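Local coordinates for protein chloromuconate cycloisomerase (Rhodococcus opacus, PDB 4M0X) that is a manganese-binding member of the enolase superfamily, with a barrel domain that carries the metal site, at residues V193-N198 and A216-A221; P243-E248 and V265-I270; E335-P340 and S356-D361. One frame throughout, in Å; residues are numbered along the deposited sequence.

Interaction 1 of 3, residues V193-N198 and A216-A221; sequences VIVDPN and AGVTVA. With MN (manganese (II) ion), chain C.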
loop_
_atom_site.group_PDB
_atom_site.type_symbol
_atom_site.label_atom_id
_atom_site.label_comp_id
_atom_site.label_asym_id
_atom_site.label_seq_id
_atom_site.Cartn_x
_atom_site.Cartn_y
_atom_site.Cartn_z
ATOM N N VAL A 193 -33.973 -2.889 -7.018
ATOM C CA VAL A 193 -33.685 -3.343 -8.368
ATOM C C VAL A 193 -32.214 -3.676 -8.505
ATOM O O VAL A 193 -31.369 -2.800 -8.332
ATOM C CB VAL A 193 -34.022 -2.297 -9.422
ATOM C CG1 VAL A 193 -33.837 -2.897 -10.813
ATOM C CG2 VAL A 193 -35.440 -1.784 -9.221
ATOM N N ILE A 194 -31.915 -4.940 -8.787
ATOM C CA ILE A 194 -30.589 -5.341 -9.196
ATOM C C ILE A 194 -30.521 -5.278 -10.712
ATOM O O ILE A 194 -31.498 -5.591 -11.372
ATOM C CB ILE A 194 -30.330 -6.804 -8.820
ATOM C CG1 ILE A 194 -30.319 -6.968 -7.313
ATOM C CG2 ILE A 194 -29.039 -7.327 -9.463
ATOM C CD1 ILE A 194 -30.677 -8.371 -6.886
ATOM N N VAL A 195 -29.367 -4.903 -11.266
ATOM C CA VAL A 195 -29.079 -5.170 -12.700
ATOM C C VAL A 195 -27.869 -6.105 -12.876
ATOM O O VAL A 195 -26.822 -5.924 -12.224
ATOM C CB VAL A 195 -28.881 -3.872 -13.524
ATOM C CG1 VAL A 195 -30.120 -2.995 -13.444
ATOM C CG2 VAL A 195 -27.669 -3.105 -13.055
ATOM N N ASP A 196 -28.031 -7.106 -13.740
ATOM C CA ASP A 196 -27.010 -8.143 -13.951
ATOM C C ASP A 196 -26.549 -8.315 -15.408
ATOM O O ASP A 196 -27.139 -9.092 -16.159
ATOM C CB ASP A 196 -27.506 -9.481 -13.428
ATOM C CG ASP A 196 -26.396 -10.489 -13.320
ATOM O OD1 ASP A 196 -25.273 -10.124 -13.704
ATOM O OD2 ASP A 196 -26.628 -11.628 -12.859
ATOM N N PRO A 197 -25.503 -7.578 -15.812
ATOM C CA PRO A 197 -24.901 -7.696 -17.128
ATOM C C PRO A 197 -24.066 -8.968 -17.300
ATOM O O PRO A 197 -23.492 -9.177 -18.354
ATOM C CB PRO A 197 -23.959 -6.491 -17.188
ATOM C CG PRO A 197 -24.421 -5.567 -16.122
ATOM C CD PRO A 197 -24.946 -6.447 -15.052
ATOM N N ASN A 198 -23.955 -9.802 -16.280
ATOM C CA ASN A 198 -23.236 -11.049 -16.436
ATOM C C ASN A 198 -21.785 -10.823 -16.799
ATOM O O ASN A 198 -21.194 -11.588 -17.558
ATOM C CB ASN A 198 -23.933 -11.938 -17.466
ATOM C CG ASN A 198 -25.250 -12.508 -16.939
ATOM O OD1 ASN A 198 -25.237 -13.360 -16.058
ATOM N ND2 ASN A 198 -26.390 -12.037 -17.473
ATOM N N ALA A 216 -32.142 6.362 -11.736
ATOM C CA ALA A 216 -33.499 5.881 -12.051
ATOM C C ALA A 216 -34.053 4.795 -11.120
ATOM O O ALA A 216 -35.140 4.281 -11.351
ATOM C CB ALA A 216 -33.562 5.400 -13.492
ATOM N N GLY A 217 -33.304 4.426 -10.085
ATOM C CA GLY A 217 -33.825 3.523 -9.054
ATOM C C GLY A 217 -33.168 2.163 -8.933
ATOM O O GLY A 217 -33.545 1.365 -8.072
ATOM N N VAL A 218 -32.192 1.887 -9.798
ATOM C CA VAL A 218 -31.433 0.646 -9.695
ATOM C C VAL A 218 -30.656 0.705 -8.409
ATOM O O VAL A 218 -30.039 1.719 -8.093
ATOM C CB VAL A 218 -30.487 0.408 -10.876
ATOM C CG1 VAL A 218 -29.478 -0.680 -10.536
ATOM C CG2 VAL A 218 -31.301 0.022 -12.086
ATOM N N THR A 219 -30.671 -0.412 -7.702
ATOM C CA THR A 219 -30.313 -0.440 -6.315
ATOM C C THR A 219 -29.042 -1.229 -5.999
ATOM O O THR A 219 -28.374 -0.993 -4.957
ATOM C CB THR A 219 -31.535 -0.882 -5.524
ATOM O OG1 THR A 219 -31.812 0.175 -4.641
ATOM C CG2 THR A 219 -31.323 -2.145 -4.700
ATOM N N VAL A 220 -28.714 -2.144 -6.910
ATOM C CA VAL A 220 -27.553 -2.993 -6.766
ATOM C C VAL A 220 -27.043 -3.291 -8.159
ATOM O O VAL A 220 -27.831 -3.387 -9.115
ATOM C CB VAL A 220 -27.897 -4.323 -6.025
ATOM C CG1 VAL A 220 -26.715 -5.292 -6.058
ATOM C CG2 VAL A 220 -28.317 -4.079 -4.574
ATOM N N ALA A 221 -25.732 -3.436 -8.288
ATOM C CA ALA A 221 -25.197 -3.842 -9.565
ATOM C C ALA A 221 -24.521 -5.184 -9.401
ATOM O O ALA A 221 -23.535 -5.318 -8.681
ATOM C CB ALA A 221 -24.239 -2.808 -10.109
HETATM MN MN MN C . -25.672 -13.250 -11.910
HETATM O O HOH W 1 -23.856 -12.195 -12.634
HETATM O O HOH W 2 -24.852 -14.468 -13.925
#
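Ile194 and Val220 pair as a parallel beta bridge, their CA atoms 4.5 Å apart. Val195 and Ala221 form the next bridge. Val195 N donates to Val220 O at 3.0 Å, with an N-H...O angle of 160°. Val193 O takes two donors, Thr219 N at 2.6 Å and Val220 N at 3.1 Å. Thr219 N lies in the plane of this carbonyl, while Val220 N is tilted from it. The two strands, 192-196 and 220-222, flank helix 203-215 in a beta-alpha-beta unit of the enolase-type barrel. Gly217, with positive phi, closes a Schellman motif just after that helix; the chain turns into the second strand.

Ile194 and Val220 share a face of the sheet and lie side by side, with Ile194 CG1 3.8 Å from Val220 CB. Met245 of the next strand packs on both. Val195 crosses Val218 at about a right angle. Val195 CG1, anti to the carbonyl carbon (chi1 -59°), is 3.5 Å from Val218 CG2. Val193 CG1 meets the same methyl.

At the strand end, Asp196 OD2 binds manganese at 2.1 Å, alongside Glu222 and Asp247. Asn198 N donates to Asp196 OD1 at 2.9 Å from above the carboxylate plane, making an Asx turn.

Interaction 2 of 3, residues P243-E248 and V265-I270; sequences PIMADE and VSAFAI. With MN (manganese (II) ion), chain C.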
loop_
_atom_site.group_PDB
_atom_site.type_symbol
_atom_site.label_atom_id
_atom_site.label_comp_id
_atom_site.label_asym_id
_atom_site.label_seq_id
_atom_site.Cartn_x
_atom_site.Cartn_y
_atom_site.Cartn_z
ATOM N N PRO A 243 -24.340 -0.281 -4.156
ATOM C CA PRO A 243 -23.368 -1.371 -3.994
ATOM C C PRO A 243 -23.202 -2.287 -5.199
ATOM O O PRO A 243 -24.083 -2.393 -6.055
ATOM C CB PRO A 243 -23.919 -2.164 -2.801
ATOM C CG PRO A 243 -25.371 -1.832 -2.748
ATOM C CD PRO A 243 -25.482 -0.404 -3.229
ATOM N N ILE A 244 -22.076 -2.985 -5.209
ATOM C CA ILE A 244 -21.688 -3.933 -6.241
ATOM C C ILE A 244 -21.686 -5.351 -5.652
ATOM O O ILE A 244 -21.038 -5.615 -4.620
ATOM C CB ILE A 244 -20.243 -3.616 -6.703
ATOM C CG1 ILE A 244 -20.127 -2.178 -7.171
ATOM C CG2 ILE A 244 -19.757 -4.561 -7.792
ATOM C CD1 ILE A 244 -21.006 -1.878 -8.360
ATOM N N MET A 245 -22.347 -6.275 -6.339
ATOM C CA MET A 245 -22.349 -7.669 -5.943
ATOM C C MET A 245 -21.524 -8.580 -6.858
ATOM O O MET A 245 -21.677 -8.574 -8.072
ATOM C CB MET A 245 -23.776 -8.136 -5.917
ATOM C CG MET A 245 -24.005 -9.601 -5.629
ATOM S SD MET A 245 -25.659 -9.761 -4.926
ATOM C CE MET A 245 -26.743 -9.280 -6.266
ATOM N N ALA A 246 -20.662 -9.379 -6.250
ATOM C CA ALA A 246 -19.953 -10.413 -6.940
ATOM C C ALA A 246 -20.859 -11.620 -7.114
ATOM O O ALA A 246 -21.575 -12.022 -6.181
ATOM C CB ALA A 246 -18.730 -10.794 -6.144
ATOM N N ASP A 247 -20.831 -12.195 -8.310
ATOM C CA ASP A 247 -21.508 -13.442 -8.584
ATOM C C ASP A 247 -20.437 -14.344 -9.200
ATOM O O ASP A 247 -19.751 -15.064 -8.458
ATOM C CB ASP A 247 -22.723 -13.245 -9.498
ATOM C CG ASP A 247 -23.344 -14.577 -9.958
ATOM O OD1 ASP A 247 -22.938 -15.643 -9.430
ATOM O OD2 ASP A 247 -24.217 -14.568 -10.858
ATOM N N GLU A 248 -20.260 -14.270 -10.528
ATOM C CA GLU A 248 -19.202 -15.010 -11.245
ATOM C C GLU A 248 -17.822 -14.891 -10.588
ATOM O O GLU A 248 -16.979 -15.769 -10.765
ATOM C CB GLU A 248 -19.041 -14.478 -12.676
ATOM C CG GLU A 248 -20.098 -14.873 -13.698
ATOM C CD GLU A 248 -21.282 -13.930 -13.678
ATOM O OE1 GLU A 248 -21.509 -13.215 -12.643
ATOM O OE2 GLU A 248 -22.000 -13.904 -14.705
ATOM N N VAL A 265 -15.943 -5.521 -3.538
ATOM C CA VAL A 265 -17.384 -5.587 -3.720
ATOM C C VAL A 265 -18.172 -5.354 -2.430
ATOM O O VAL A 265 -17.625 -5.414 -1.339
ATOM C CB VAL A 265 -17.850 -6.936 -4.360
ATOM C CG1 VAL A 265 -17.554 -7.014 -5.858
ATOM C CG2 VAL A 265 -17.287 -8.132 -3.622
ATOM N N SER A 266 -19.479 -5.140 -2.568
ATOM C CA SER A 266 -20.346 -4.909 -1.420
ATOM C C SER A 266 -21.018 -6.181 -0.934
ATOM O O SER A 266 -21.377 -6.271 0.260
ATOM C CB SER A 266 -21.440 -3.878 -1.768
ATOM O OG SER A 266 -20.878 -2.658 -2.185
ATOM N N ALA A 267 -21.240 -7.129 -1.850
ATOM C CA ALA A 267 -21.955 -8.356 -1.520
ATOM C C ALA A 267 -21.530 -9.622 -2.275
ATOM O O ALA A 267 -20.800 -9.577 -3.261
ATOM C CB ALA A 267 -23.433 -8.144 -1.671
ATOM N N PHE A 268 -21.998 -10.762 -1.778
ATOM C CA PHE A 268 -21.869 -12.026 -2.483
ATOM C C PHE A 268 -23.228 -12.490 -2.958
ATOM O O PHE A 268 -24.222 -12.342 -2.248
ATOM C CB PHE A 268 -21.226 -13.098 -1.591
ATOM C CG PHE A 268 -19.796 -12.801 -1.235
ATOM C CD1 PHE A 268 -19.057 -11.878 -1.966
ATOM C CD2 PHE A 268 -19.181 -13.457 -0.189
ATOM C CE1 PHE A 268 -17.748 -11.602 -1.639
ATOM C CE2 PHE A 268 -17.859 -13.230 0.125
ATOM C CZ PHE A 268 -17.137 -12.291 -0.594
ATOM N N ALA A 269 -23.282 -13.026 -4.171
ATOM C CA ALA A 269 -24.428 -13.814 -4.582
ATOM C C ALA A 269 -24.081 -15.247 -4.198
ATOM O O ALA A 269 -23.120 -15.807 -4.707
ATOM C CB ALA A 269 -24.636 -13.685 -6.074
ATOM N N ILE A 270 -24.835 -15.827 -3.271
ATOM C CA ILE A 270 -24.561 -17.184 -2.832
ATOM C C ILE A 270 -25.400 -18.196 -3.626
ATOM O O ILE A 270 -26.595 -17.977 -3.848
ATOM C CB ILE A 270 -24.814 -17.322 -1.325
ATOM C CG1 ILE A 270 -24.041 -16.245 -0.553
ATOM C CG2 ILE A 270 -24.482 -18.736 -0.852
ATOM C CD1 ILE A 270 -22.538 -16.437 -0.505
HETATM MN MN MN C . -25.672 -13.250 -11.910
HETATM O O HOH W 2 -24.852 -14.468 -13.925
HETATM O O HOH W 1 -23.856 -12.195 -12.634
#
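Ala246 CB packs against Val265 CG2 at 3.9 Å and meets the Phe268 ring obliquely. Val265 also touches Ile244, and the two side chains cross at about a right angle. The branch used by Ile244 is CG2, 3.8 Å from Val265 CG1; the end of its longer branch leads away. Met245 serves the other face of the sheet. Its CG, anti to the backbone N (chi1 175°), reaches the CB atoms of both Ala267 and Ala269.

The backbones run parallel, with bridges Met245-Ala267 and Ala246-Phe268. Ile244 O is gripped by Ser266 N and Ala267 N. Ala246 N donates to Ala267 O at 3.0 Å. Ala269 N then meets Ala246 O at 2.8 Å, nearly along the C=O axis. Ser266 OG takes a weak bond from Ile244 N at 3.3 Å.

Asp247 CB lies 3.9 Å from Ala269 CB, and Asp247 OD2 binds manganese at 2.2 Å. Asp247 OD1 forms a salt bridge with Lys271. Glu248 is second-shell: Glu248 OE1 accepts from one metal-bound water, 2.6 Å from its oxygen, and Glu248 OE2 accepts from the other.

This is the beta-alpha-beta unit around helix 253-262. Its strands lie between strands 220-222 and 294-297 of the barrel, and Phe268 packs on helix 278-291.

Interaction 3 of 3, residues E335-P340 and S356-D361; sequences EVVTEP and SGVNLD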
loop_
_atom_site.group_PDB
_atom_site.type_symbol
_atom_site.label_atom_id
_atom_site.label_comp_id
_atom_site.label_asym_id
_atom_site.label_seq_id
_atom_site.Cartn_x
_atom_site.Cartn_y
_atom_site.Cartn_z
ATOM N N GLU A 335 -41.736 -30.944 -13.265
ATOM C CA GLU A 335 -40.511 -31.195 -12.502
ATOM C C GLU A 335 -40.257 -32.690 -12.287
ATOM O O GLU A 335 -41.047 -33.507 -12.721
ATOM C CB GLU A 335 -40.565 -30.461 -11.156
ATOM C CG GLU A 335 -40.817 -28.964 -11.296
ATOM C CD GLU A 335 -40.057 -28.095 -10.279
ATOM O OE1 GLU A 335 -38.874 -28.454 -9.931
ATOM O OE2 GLU A 335 -40.654 -27.046 -9.852
ATOM N N VAL A 336 -39.143 -33.059 -11.661
ATOM C CA VAL A 336 -38.965 -34.480 -11.290
ATOM C C VAL A 336 -39.229 -34.731 -9.799
ATOM O O VAL A 336 -38.905 -35.778 -9.273
ATOM C CB VAL A 336 -37.646 -35.133 -11.805
ATOM C CG1 VAL A 336 -37.539 -34.984 -13.311
ATOM C CG2 VAL A 336 -36.403 -34.573 -11.126
ATOM N N VAL A 337 -39.856 -33.780 -9.122
ATOM C CA VAL A 337 -40.219 -34.010 -7.719
ATOM C C VAL A 337 -41.705 -34.257 -7.567
ATOM O O VAL A 337 -42.470 -33.960 -8.455
ATOM C CB VAL A 337 -39.710 -32.912 -6.746
ATOM C CG1 VAL A 337 -38.192 -32.990 -6.647
ATOM C CG2 VAL A 337 -40.165 -31.522 -7.139
ATOM N N THR A 338 -42.101 -34.835 -6.451
ATOM C CA THR A 338 -43.505 -35.004 -6.190
ATOM C C THR A 338 -44.208 -33.686 -5.773
ATOM O O THR A 338 -45.384 -33.532 -6.002
ATOM C CB THR A 338 -43.740 -36.089 -5.135
ATOM O OG1 THR A 338 -42.983 -35.782 -3.963
ATOM C CG2 THR A 338 -43.330 -37.425 -5.674
ATOM N N GLU A 339 -43.470 -32.760 -5.156
ATOM C CA GLU A 339 -43.993 -31.491 -4.664
ATOM C C GLU A 339 -42.956 -30.396 -4.884
ATOM O O GLU A 339 -41.971 -30.323 -4.147
ATOM C CB GLU A 339 -44.316 -31.584 -3.178
ATOM C CG GLU A 339 -45.555 -32.404 -2.873
ATOM C CD GLU A 339 -45.638 -32.825 -1.418
ATOM O OE1 GLU A 339 -45.291 -32.005 -0.524
ATOM O OE2 GLU A 339 -46.062 -33.982 -1.174
ATOM N N PRO A 340 -43.163 -29.543 -5.908
ATOM C CA PRO A 340 -42.246 -28.445 -6.210
ATOM C C PRO A 340 -42.260 -27.386 -5.109
ATOM O O PRO A 340 -43.012 -27.518 -4.148
ATOM C CB PRO A 340 -42.818 -27.887 -7.516
ATOM C CG PRO A 340 -44.279 -28.205 -7.452
ATOM C CD PRO A 340 -44.272 -29.595 -6.876
ATOM N N SER A 356 -33.270 -32.856 1.601
ATOM C CA SER A 356 -33.490 -31.617 0.883
ATOM C C SER A 356 -34.935 -31.170 1.003
ATOM O O SER A 356 -35.247 -30.040 0.682
ATOM C CB SER A 356 -33.198 -31.829 -0.577
ATOM O OG SER A 356 -34.250 -32.595 -1.148
ATOM N N GLY A 357 -35.823 -32.070 1.425
ATOM C CA GLY A 357 -37.248 -31.746 1.574
ATOM C C GLY A 357 -38.181 -32.000 0.405
ATOM O O GLY A 357 -39.351 -31.711 0.502
ATOM N N VAL A 358 -37.661 -32.523 -0.700
ATOM C CA VAL A 358 -38.454 -32.886 -1.889
ATOM C C VAL A 358 -38.072 -34.290 -2.278
ATOM O O VAL A 358 -36.950 -34.698 -2.006
ATOM C CB VAL A 358 -38.185 -31.979 -3.114
ATOM C CG1 VAL A 358 -38.868 -30.627 -2.945
ATOM C CG2 VAL A 358 -36.690 -31.830 -3.343
ATOM N N ASN A 359 -38.991 -35.011 -2.923
ATOM C CA ASN A 359 -38.785 -36.410 -3.282
ATOM C C ASN A 359 -38.869 -36.646 -4.771
ATOM O O ASN A 359 -39.566 -35.918 -5.473
ATOM C CB ASN A 359 -39.815 -37.244 -2.574
ATOM C CG ASN A 359 -39.586 -37.283 -1.073
ATOM O OD1 ASN A 359 -40.357 -36.710 -0.312
ATOM N ND2 ASN A 359 -38.507 -37.951 -0.639
ATOM N N LEU A 360 -38.136 -37.634 -5.281
ATOM C CA LEU A 360 -38.314 -38.006 -6.681
ATOM C C LEU A 360 -39.744 -38.401 -7.070
ATOM O O LEU A 360 -40.473 -39.038 -6.313
ATOM C CB LEU A 360 -37.417 -39.161 -7.052
ATOM C CG LEU A 360 -36.168 -38.724 -7.780
ATOM C CD1 LEU A 360 -35.485 -39.972 -8.315
ATOM C CD2 LEU A 360 -36.475 -37.724 -8.891
ATOM N N ASP A 361 -40.128 -38.034 -8.276
ATOM C CA ASP A 361 -41.247 -38.681 -8.906
ATOM C C ASP A 361 -40.692 -39.460 -10.084
ATOM O O ASP A 361 -40.346 -38.882 -11.111
ATOM C CB ASP A 361 -42.277 -37.659 -9.362
ATOM C CG ASP A 361 -43.431 -38.286 -10.119
ATOM O OD1 ASP A 361 -43.211 -39.245 -10.913
ATOM O OD2 ASP A 361 -44.564 -37.782 -9.934
HETATM O O HOH W 3 -41.354 -33.662 -3.654
#
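Val336 O accepts from Asp361 N at 2.8 Å, with the donor above the carbonyl plane. Thr338 N donates to Asn359 O at 2.9 Å. These two bonds frame a single bridge between Val337 and Leu360, in otherwise loop segments.

A water bridges the two segments. It accepts from Glu339 N at 2.7 Å and from Asn359 N at 2.8 Å, and is also bonded to Thr338 OG1 at 2.7 Å. The Thr338 hydroxyl sits between its own backbone N and carbonyl carbon (chi1 54°). This leaves Thr338 CG2 on the side of Asp361, 3.8 Å from Asp361 CB.

Asp361 is the N-cap of helix 362-368. Its OD1 makes a weak bond to Glu363 N, and its OD2 forms a salt bridge with Arg364.

Apolar groups meet beside the polar ones. Val337 CG1 lies 3.7 Å from Val358 CB. Val336 and Leu360 lie side by side, with Val336 CG2 and Leu360 CD2 3.9 Å apart, and Leu35 of strand 27-40 packs on both.

The direct polar links across the contact are backbone to backbone. Thr338 joins through the shared water. The Asp361 carboxylate turns to its own helix, so the pairing probably depends little on charge.

In the fold
Following the chain, interaction 1 comes first and closes the loop through helix 203-215. Interaction 2 closes the loop through helix 253-262. Interaction 3, last, closes a loop without helix that carries strand 347-349. The three lie in series; none nests in or crosses another. Interactions 1 and 2 share one sheet, since strands 220-222 and 244-246 are neighbours: Ala221 is probably hydrogen-bonded to Pro243 and Met245 through the backbone. Both also meet at the manganese and its two waters. Interaction 3 is on the opposite side of the chain's centre from the other two, with its centre about 33 Å from that of interaction 1. It ties the C-terminal loops together beside strand 27-40 of the antiparallel sheet.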